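Local structure of telomerase reverse transcriptase (6ZD1) at residues A[285-290]-A[429-434]; A[556-559]-A[564-567]; A[587-592]-A[625-630]. The protein probably elongates telomeres as a reverse transcriptase, copying a template carried in the telomerase RNA onto chromosome 3' ends. All coordinates share one frame; numbering follows the deposited sequence.

Interaction 1 (A[285-290]-A[429-434]); sequences RQVLQL and NKIIEV
I431 points at the side of helix 263-298 and sets its delta methyl against V287. I431 CD1 lies 3.7 Å from V287 CG1, 3.8 Å from V287 CB and 3.9 Å from V287 CG2, so the methyl sits almost evenly against the fork of the valine instead of favouring one branch. An extended ethyl arm puts it there: CG1 stands anti to the carbonyl carbon of I431 and CD1 continues outward (chi2 166°). The two side chains meet at a slant, and the backbones stay apart, with V287 CA and I431 CA separated by 8.3 Å. The shorter branch of I431 serves the next neighbour along the helix. I431 CG2 looks toward L288 CD2 at 4.5 Å, a looser contact that L288 makes only with the end of its side chain. No hydrogen bond crosses between the segments, and little surface is buried between them, yet all three residues are buried in the chain because other elements close around them. Y369 of strand 368-372 touches both V287 and I431, V371 covers V287 as well, and L288 packs on I471 and I475 of helix 469-484. One turn further along helix 428-440, V434 reaches Y276, T280 and L281, which continues the packing along helix 263-298. Helix 428-440 lies in the chain between the palm strand 334-339 and helix 469-484, where telomerases carry the insertion in the fingers domain; the arrangement is consistent with the helix-on-helix packing of that insertion against the reverse transcriptase core.

Interaction 2 (A[556-559]-A[564-567]); sequences LDIN and DVKK
D557 and K566 face each other as a hydrogen-bonded antiparallel pair, joined by two backbone bonds, in a beta hairpin whose sequence and place after the palm strands are consistent with motif E, the primer grip of reverse transcriptases. The amide of D557 gives the straighter bond: D557 N lies 2.8 Å from K566 O, with 175° at the hydrogen and the carbonyl met almost end-on. In return K566 N reaches D557 O at 3.0 Å. Toward the turn, N559 N donates to D564 O over 2.9 Å, in the plane of that carbonyl. The same D564 O also takes a CA-H contact from I558 CA at 3.2 Å, which gives the carbonyl two approaches from the partner strand. At the turn itself N559 OD1 accepts from the amide of L561, an Asx turn, while the carboxylate of D557 is held by T552 OG1 of strand 550-553, which forms the other edge of this small sheet. Outside the backbone bonds, L556, I558 and V565 make an apolar face turned to helix 309-326, where V312, A313 and I316 meet them. V565 crosses the leucine, and V565 CG1 packs 3.8 Å from L556 CD1; I558 CG1 touches V565 CG2 more loosely. At the far end L556 and K567 run side by side in the same direction. The bend of the lysine chain at chi2 (68°) lays its CD beside the leucine, with L556 CD2 lying 3.6 Å from K567 CD.

Interaction 3 (A[587-592]-A[625-630]); sequences SNLKQF and EAIQTS
L589 of helix 582-596 is clasped by A626 and I627 of helix 609-637, a helix-on-helix contact in the mainly helical C-terminal region, consistent with the C-terminal extension, or thumb, of telomerases. The tight part is a fork spread over two neighbours. L589 CD2 rests on A626 CB at 3.6 Å, and the other branch, L589 CD1, meets I627 CG1 at 3.6 Å while staying 4.1 Å from A626 CB. The leucine holds CG beside its backbone N (chi1 -70°) and an extended chi2, which sends both methyls across to the partner helix. A626 brings nothing larger than a methyl to the interface, and its CA lies 8.1 Å from that of L589. I627 starts off to one side, and its CG1 arm then swings in to flank the leucine. F648 also packs on L589, and F645 on I627, both from helix 642-664, so a third helix helps to bury this spot. Away from this patch the contact soon ends: no polar bond links the two segments, and T629 is exposed, as is Q628, which also touches F687. The hydroxyls of S630, which is buried, and of T629 both turn back to carbonyls of their own helix. S630 OG reaches A626 O at 3.1 Å, beside a weak bond from its own amide. T629 grips one carbonyl twice, from opposite faces of its plane: T629 N donates to E625 O at 3.0 Å, and T629 OG1 donates to E625 O at 2.7 Å.

The three contacts follow one another along the chain, and none nests in or crosses another. Interaction 1 comes first and closes the longest loop: 138 residues, including palm strand 334-339, separate its two segments, and it brings helix 428-440 back against helix 263-298. Interaction 2 then closes a four-residue turn and builds the hairpin that lies on helix 309-326. After its strand 565-567 the next element in the chain is helix 582-596, the first partner of interaction 3, which spans 32 mostly helical residues and joins two helices of the C-terminal bundle. Interactions 2 and 3 have centres 26 Å apart, whereas 1 and 3 lie on opposite sides of the chain's centre.

Interaction 1 (A[285-290]-A[429-434])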
loop_
_atom_site.group_PDB
_atom_site.type_symbol
_atom_site.label_atom_id
_atom_site.label_comp_id
_atom_site.label_asym_id
_atom_site.label_seq_id
_atom_site.Cartn_x
_atom_site.Cartn_y
_atom_site.Cartn_z
ATOM N N ARG A 285 0.801 11.099 -16.251
ATOM C CA ARG A 285 0.080 9.892 -15.866
ATOM C C ARG A 285 -1.402 10.000 -16.210
ATOM O O ARG A 285 -2.019 9.014 -16.633
ATOM C CB ARG A 285 0.273 9.611 -14.376
ATOM C CG ARG A 285 -0.402 8.338 -13.907
ATOM C CD ARG A 285 0.181 7.832 -12.600
ATOM N NE ARG A 285 0.026 8.786 -11.507
ATOM C CZ ARG A 285 0.319 8.510 -10.240
ATOM N NH1 ARG A 285 0.775 7.308 -9.912
ATOM N NH2 ARG A 285 0.154 9.430 -9.297
ATOM N N GLN A 286 -1.984 11.197 -16.075
ATOM C CA GLN A 286 -3.405 11.359 -16.376
ATOM C C GLN A 286 -3.689 11.141 -17.859
ATOM O O GLN A 286 -4.674 10.484 -18.218
ATOM C CB GLN A 286 -3.891 12.745 -15.954
ATOM C CG GLN A 286 -4.006 12.966 -14.457
ATOM C CD GLN A 286 -4.551 14.346 -14.133
ATOM O OE1 GLN A 286 -5.688 14.674 -14.480
ATOM N NE2 GLN A 286 -3.736 15.168 -13.481
ATOM N N VAL A 287 -2.839 11.685 -18.733
ATOM C CA VAL A 287 -3.076 11.546 -20.166
ATOM C C VAL A 287 -2.851 10.104 -20.603
ATOM O O VAL A 287 -3.608 9.563 -21.417
ATOM C CB VAL A 287 -2.185 12.524 -20.951
ATOM C CG1 VAL A 287 -2.411 12.368 -22.450
ATOM C CG2 VAL A 287 -2.459 13.951 -20.507
ATOM N N LEU A 288 -1.829 9.451 -20.050
ATOM C CA LEU A 288 -1.609 8.043 -20.362
ATOM C C LEU A 288 -2.807 7.202 -19.946
ATOM O O LEU A 288 -3.226 6.299 -20.680
ATOM C CB LEU A 288 -0.338 7.542 -19.681
ATOM C CG LEU A 288 0.989 8.108 -20.191
ATOM C CD1 LEU A 288 2.138 7.572 -19.359
ATOM C CD2 LEU A 288 1.191 7.777 -21.658
ATOM N N GLN A 289 -3.386 7.499 -18.780
ATOM C CA GLN A 289 -4.538 6.737 -18.313
ATOM C C GLN A 289 -5.753 6.958 -19.206
ATOM O O GLN A 289 -6.521 6.022 -19.458
ATOM C CB GLN A 289 -4.861 7.106 -16.865
ATOM C CG GLN A 289 -5.843 6.160 -16.183
ATOM C CD GLN A 289 -5.293 4.753 -16.025
ATOM O OE1 GLN A 289 -4.413 4.509 -15.201
ATOM N NE2 GLN A 289 -5.811 3.821 -16.818
ATOM N N LEU A 290 -5.946 8.187 -19.696
ATOM C CA LEU A 290 -7.088 8.457 -20.563
ATOM C C LEU A 290 -6.937 7.772 -21.915
ATOM O O LEU A 290 -7.882 7.141 -22.406
ATOM C CB LEU A 290 -7.266 9.964 -20.744
ATOM C CG LEU A 290 -7.891 10.686 -19.553
ATOM C CD1 LEU A 290 -8.123 12.153 -19.877
ATOM C CD2 LEU A 290 -9.192 10.006 -19.150
ATOM N N ASN A 429 4.598 16.487 -26.727
ATOM C CA ASN A 429 6.057 16.494 -26.718
ATOM C C ASN A 429 6.598 16.288 -25.310
ATOM O O ASN A 429 7.494 15.464 -25.094
ATOM C CB ASN A 429 6.589 17.800 -27.305
ATOM C CG ASN A 429 8.101 17.915 -27.180
ATOM O OD1 ASN A 429 8.821 16.920 -27.291
ATOM N ND2 ASN A 429 8.587 19.124 -26.932
ATOM N N LYS A 430 6.075 17.042 -24.339
ATOM C CA LYS A 430 6.502 16.860 -22.956
ATOM C C LYS A 430 6.209 15.443 -22.475
ATOM O O LYS A 430 7.059 14.811 -21.839
ATOM C CB LYS A 430 5.819 17.887 -22.052
ATOM C CG LYS A 430 6.376 17.944 -20.633
ATOM C CD LYS A 430 7.796 18.501 -20.619
ATOM C CE LYS A 430 8.365 18.564 -19.206
ATOM N NZ LYS A 430 7.636 19.530 -18.335
ATOM N N ILE A 431 5.020 14.924 -22.796
ATOM C CA ILE A 431 4.639 13.580 -22.362
ATOM C C ILE A 431 5.635 12.553 -22.882
ATOM O O ILE A 431 6.122 11.698 -22.131
ATOM C CB ILE A 431 3.204 13.253 -22.813
ATOM C CG1 ILE A 431 2.194 14.103 -22.047
ATOM C CG2 ILE A 431 2.908 11.777 -22.624
ATOM C CD1 ILE A 431 0.821 14.082 -22.659
ATOM N N ILE A 432 5.965 12.630 -24.173
ATOM C CA ILE A 432 6.950 11.705 -24.728
ATOM C C ILE A 432 8.307 11.921 -24.072
ATOM O O ILE A 432 9.033 10.963 -23.782
ATOM C CB ILE A 432 7.033 11.856 -26.258
ATOM C CG1 ILE A 432 5.706 11.470 -26.911
ATOM C CG2 ILE A 432 8.163 11.004 -26.816
ATOM C CD1 ILE A 432 5.278 10.051 -26.624
ATOM N N GLU A 433 8.665 13.180 -23.809
ATOM C CA GLU A 433 9.975 13.459 -23.233
ATOM C C GLU A 433 10.073 12.950 -21.802
ATOM O O GLU A 433 11.078 12.336 -21.423
ATOM C CB GLU A 433 10.261 14.959 -23.287
ATOM C CG GLU A 433 11.703 15.322 -22.978
ATOM C CD GLU A 433 11.960 16.811 -23.074
ATOM O OE1 GLU A 433 11.507 17.556 -22.179
ATOM O OE2 GLU A 433 12.609 17.239 -24.054
ATOM N N VAL A 434 9.033 13.178 -20.996
ATOM C CA VAL A 434 9.062 12.743 -19.603
ATOM C C VAL A 434 9.010 11.222 -19.513
ATOM O O VAL A 434 9.695 10.614 -18.680
ATOM C CB VAL A 434 7.917 13.405 -18.816
ATOM C CG1 VAL A 434 7.878 12.896 -17.382
ATOM C CG2 VAL A 434 8.078 14.911 -18.842
#

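Interaction 2 (A[556-559]-A[564-567])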
loop_
_atom_site.group_PDB
_atom_site.type_symbol
_atom_site.label_atom_id
_atom_site.label_comp_id
_atom_site.label_asym_id
_atom_site.label_seq_id
_atom_site.Cartn_x
_atom_site.Cartn_y
_atom_site.Cartn_z
ATOM N N LEU A 556 -9.269 -15.812 -6.549
ATOM C CA LEU A 556 -10.521 -16.450 -6.930
ATOM C C LEU A 556 -10.361 -17.960 -7.031
ATOM O O LEU A 556 -9.348 -18.458 -7.530
ATOM C CB LEU A 556 -11.024 -15.924 -8.275
ATOM C CG LEU A 556 -11.168 -14.415 -8.427
ATOM C CD1 LEU A 556 -11.616 -14.075 -9.839
ATOM C CD2 LEU A 556 -12.146 -13.875 -7.401
ATOM N N ASP A 557 -11.380 -18.676 -6.570
ATOM C CA ASP A 557 -11.529 -20.102 -6.825
ATOM C C ASP A 557 -12.538 -20.266 -7.953
ATOM O O ASP A 557 -13.698 -19.866 -7.810
ATOM C CB ASP A 557 -11.998 -20.848 -5.577
ATOM C CG ASP A 557 -10.851 -21.400 -4.765
ATOM O OD1 ASP A 557 -9.686 -21.195 -5.169
ATOM O OD2 ASP A 557 -11.115 -22.044 -3.726
ATOM N N ILE A 558 -12.097 -20.833 -9.072
ATOM C CA ILE A 558 -12.921 -20.942 -10.271
ATOM C C ILE A 558 -13.147 -22.417 -10.575
ATOM O O ILE A 558 -12.184 -23.169 -10.779
ATOM C CB ILE A 558 -12.279 -20.230 -11.469
ATOM C CG1 ILE A 558 -12.033 -18.757 -11.137
ATOM C CG2 ILE A 558 -13.171 -20.361 -12.692
ATOM C CD1 ILE A 558 -11.268 -18.010 -12.207
ATOM N N ASN A 559 -14.414 -22.825 -10.608
ATOM C CA ASN A 559 -14.780 -24.191 -10.963
ATOM C C ASN A 559 -14.877 -24.303 -12.481
ATOM O O ASN A 559 -15.670 -23.599 -13.113
ATOM C CB ASN A 559 -16.098 -24.592 -10.300
ATOM C CG ASN A 559 -16.384 -26.085 -10.414
ATOM O OD1 ASN A 559 -16.326 -26.662 -11.500
ATOM N ND2 ASN A 559 -16.689 -26.716 -9.289
ATOM N N ASP A 564 -18.287 -21.461 -11.420
ATOM C CA ASP A 564 -18.482 -20.830 -10.122
ATOM C C ASP A 564 -17.217 -20.067 -9.738
ATOM O O ASP A 564 -16.110 -20.598 -9.848
ATOM C CB ASP A 564 -18.807 -21.886 -9.069
ATOM C CG ASP A 564 -19.106 -21.286 -7.712
ATOM O OD1 ASP A 564 -20.270 -20.894 -7.476
ATOM O OD2 ASP A 564 -18.179 -21.205 -6.880
ATOM N N VAL A 565 -17.381 -18.822 -9.298
ATOM C CA VAL A 565 -16.267 -17.952 -8.924
ATOM C C VAL A 565 -16.490 -17.511 -7.481
ATOM O O VAL A 565 -17.407 -16.728 -7.202
ATOM C CB VAL A 565 -16.152 -16.738 -9.854
ATOM C CG1 VAL A 565 -14.979 -15.860 -9.441
ATOM C CG2 VAL A 565 -16.014 -17.175 -11.305
ATOM N N LYS A 566 -15.652 -17.997 -6.567
ATOM C CA LYS A 566 -15.753 -17.672 -5.149
ATOM C C LYS A 566 -14.439 -17.070 -4.663
ATOM O O LYS A 566 -13.357 -17.552 -5.011
ATOM C CB LYS A 566 -16.103 -18.920 -4.324
ATOM C CG LYS A 566 -16.746 -18.633 -2.967
ATOM C CD LYS A 566 -15.735 -18.687 -1.828
ATOM C CE LYS A 566 -16.378 -18.342 -0.484
ATOM N NZ LYS A 566 -16.914 -16.947 -0.456
ATOM N N LYS A 567 -14.540 -16.030 -3.838
ATOM C CA LYS A 567 -13.360 -15.317 -3.365
ATOM C C LYS A 567 -12.766 -16.017 -2.150
ATOM O O LYS A 567 -13.493 -16.507 -1.280
ATOM C CB LYS A 567 -13.705 -13.869 -3.010
ATOM C CG LYS A 567 -13.745 -12.897 -4.188
ATOM C CD LYS A 567 -14.898 -13.187 -5.143
ATOM C CE LYS A 567 -16.237 -13.201 -4.423
ATOM N NZ LYS A 567 -17.352 -13.590 -5.332
#

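Interaction 3 (A[587-592]-A[625-630])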
loop_
_atom_site.group_PDB
_atom_site.type_symbol
_atom_site.label_atom_id
_atom_site.label_comp_id
_atom_site.label_asym_id
_atom_site.label_seq_id
_atom_site.Cartn_x
_atom_site.Cartn_y
_atom_site.Cartn_z
ATOM N N SER A 587 -12.958 -0.469 18.871
ATOM C CA SER A 587 -11.514 -0.383 19.072
ATOM C C SER A 587 -10.804 -1.583 18.464
ATOM O O SER A 587 -9.742 -1.439 17.849
ATOM C CB SER A 587 -11.188 -0.272 20.560
ATOM O OG SER A 587 -11.547 1.001 21.068
ATOM N N ASN A 588 -11.367 -2.775 18.647
ATOM C CA ASN A 588 -10.779 -3.966 18.051
ATOM C C ASN A 588 -10.854 -3.914 16.529
ATOM O O ASN A 588 -9.876 -4.237 15.842
ATOM C CB ASN A 588 -11.480 -5.210 18.593
ATOM C CG ASN A 588 -10.922 -6.489 18.025
ATOM O OD1 ASN A 588 -11.379 -6.970 16.990
ATOM N ND2 ASN A 588 -9.928 -7.052 18.700
ATOM N N LEU A 589 -12.000 -3.488 15.981
ATOM C CA LEU A 589 -12.137 -3.411 14.530
ATOM C C LEU A 589 -11.299 -2.282 13.943
ATOM O O LEU A 589 -10.907 -2.348 12.773
ATOM C CB LEU A 589 -13.605 -3.239 14.139
ATOM C CG LEU A 589 -14.531 -4.436 14.361
ATOM C CD1 LEU A 589 -15.942 -4.097 13.927
ATOM C CD2 LEU A 589 -14.024 -5.672 13.628
ATOM N N LYS A 590 -11.002 -1.247 14.728
ATOM C CA LYS A 590 -10.073 -0.234 14.247
ATOM C C LYS A 590 -8.664 -0.805 14.171
ATOM O O LYS A 590 -7.928 -0.530 13.215
ATOM C CB LYS A 590 -10.121 1.001 15.149
ATOM C CG LYS A 590 -9.655 2.287 14.481
ATOM C CD LYS A 590 -8.152 2.382 14.494
ATOM C CE LYS A 590 -7.633 3.475 13.594
ATOM N NZ LYS A 590 -6.127 3.424 13.596
ATOM N N GLN A 591 -8.284 -1.628 15.153
ATOM C CA GLN A 591 -7.019 -2.350 15.068
ATOM C C GLN A 591 -6.991 -3.270 13.855
ATOM O O GLN A 591 -6.003 -3.294 13.112
ATOM C CB GLN A 591 -6.787 -3.153 16.345
ATOM C CG GLN A 591 -6.293 -2.316 17.491
ATOM C CD GLN A 591 -5.021 -1.578 17.132
ATOM O OE1 GLN A 591 -3.985 -2.194 16.866
ATOM N NE2 GLN A 591 -5.095 -0.252 17.100
ATOM N N PHE A 592 -8.076 -4.015 13.625
ATOM C CA PHE A 592 -8.122 -4.931 12.488
ATOM C C PHE A 592 -7.983 -4.182 11.171
ATOM O O PHE A 592 -7.257 -4.624 10.270
ATOM C CB PHE A 592 -9.424 -5.731 12.516
ATOM C CG PHE A 592 -9.683 -6.515 11.257
ATOM C CD1 PHE A 592 -9.103 -7.760 11.070
ATOM C CD2 PHE A 592 -10.512 -6.012 10.266
ATOM C CE1 PHE A 592 -9.339 -8.486 9.917
ATOM C CE2 PHE A 592 -10.748 -6.733 9.109
ATOM C CZ PHE A 592 -10.162 -7.972 8.934
ATOM N N GLU A 625 -18.896 -6.658 8.121
ATOM C CA GLU A 625 -19.438 -7.990 8.365
ATOM C C GLU A 625 -19.299 -8.377 9.830
ATOM O O GLU A 625 -20.158 -9.083 10.370
ATOM C CB GLU A 625 -18.741 -9.021 7.471
ATOM C CG GLU A 625 -19.268 -9.079 6.040
ATOM C CD GLU A 625 -18.310 -9.782 5.089
ATOM O OE1 GLU A 625 -17.486 -10.601 5.556
ATOM O OE2 GLU A 625 -18.376 -9.506 3.871
ATOM N N ALA A 626 -18.247 -7.900 10.501
ATOM C CA ALA A 626 -18.123 -8.165 11.929
ATOM C C ALA A 626 -19.196 -7.421 12.713
ATOM O O ALA A 626 -19.765 -7.965 13.666
ATOM C CB ALA A 626 -16.729 -7.774 12.418
ATOM N N ILE A 627 -19.511 -6.190 12.302
ATOM C CA ILE A 627 -20.550 -5.419 12.983
ATOM C C ILE A 627 -21.903 -6.100 12.817
ATOM O O ILE A 627 -22.659 -6.265 13.782
ATOM C CB ILE A 627 -20.578 -3.973 12.455
ATOM C CG1 ILE A 627 -19.279 -3.246 12.794
ATOM C CG2 ILE A 627 -21.768 -3.217 13.018
ATOM C CD1 ILE A 627 -19.174 -1.873 12.158
ATOM N N GLN A 628 -22.219 -6.517 11.588
ATOM C CA GLN A 628 -23.508 -7.151 11.330
ATOM C C GLN A 628 -23.632 -8.469 12.082
ATOM O O GLN A 628 -24.707 -8.795 12.601
ATOM C CB GLN A 628 -23.696 -7.370 9.827
ATOM C CG GLN A 628 -25.023 -8.021 9.451
ATOM C CD GLN A 628 -25.152 -8.283 7.958
ATOM O OE1 GLN A 628 -24.230 -8.020 7.183
ATOM N NE2 GLN A 628 -26.303 -8.806 7.548
ATOM N N THR A 629 -22.543 -9.238 12.161
ATOM C CA THR A 629 -22.620 -10.566 12.765
ATOM C C THR A 629 -22.969 -10.490 14.249
ATOM O O THR A 629 -23.768 -11.292 14.747
ATOM C CB THR A 629 -21.300 -11.316 12.566
ATOM O OG1 THR A 629 -21.070 -11.524 11.167
ATOM C CG2 THR A 629 -21.334 -12.665 13.270
ATOM N N SER A 630 -22.405 -9.518 14.966
ATOM C CA SER A 630 -22.531 -9.468 16.417
ATOM C C SER A 630 -23.405 -8.322 16.907
ATOM O O SER A 630 -23.471 -8.087 18.120
ATOM C CB SER A 630 -21.146 -9.370 17.060
ATOM O OG SER A 630 -20.472 -8.203 16.626
#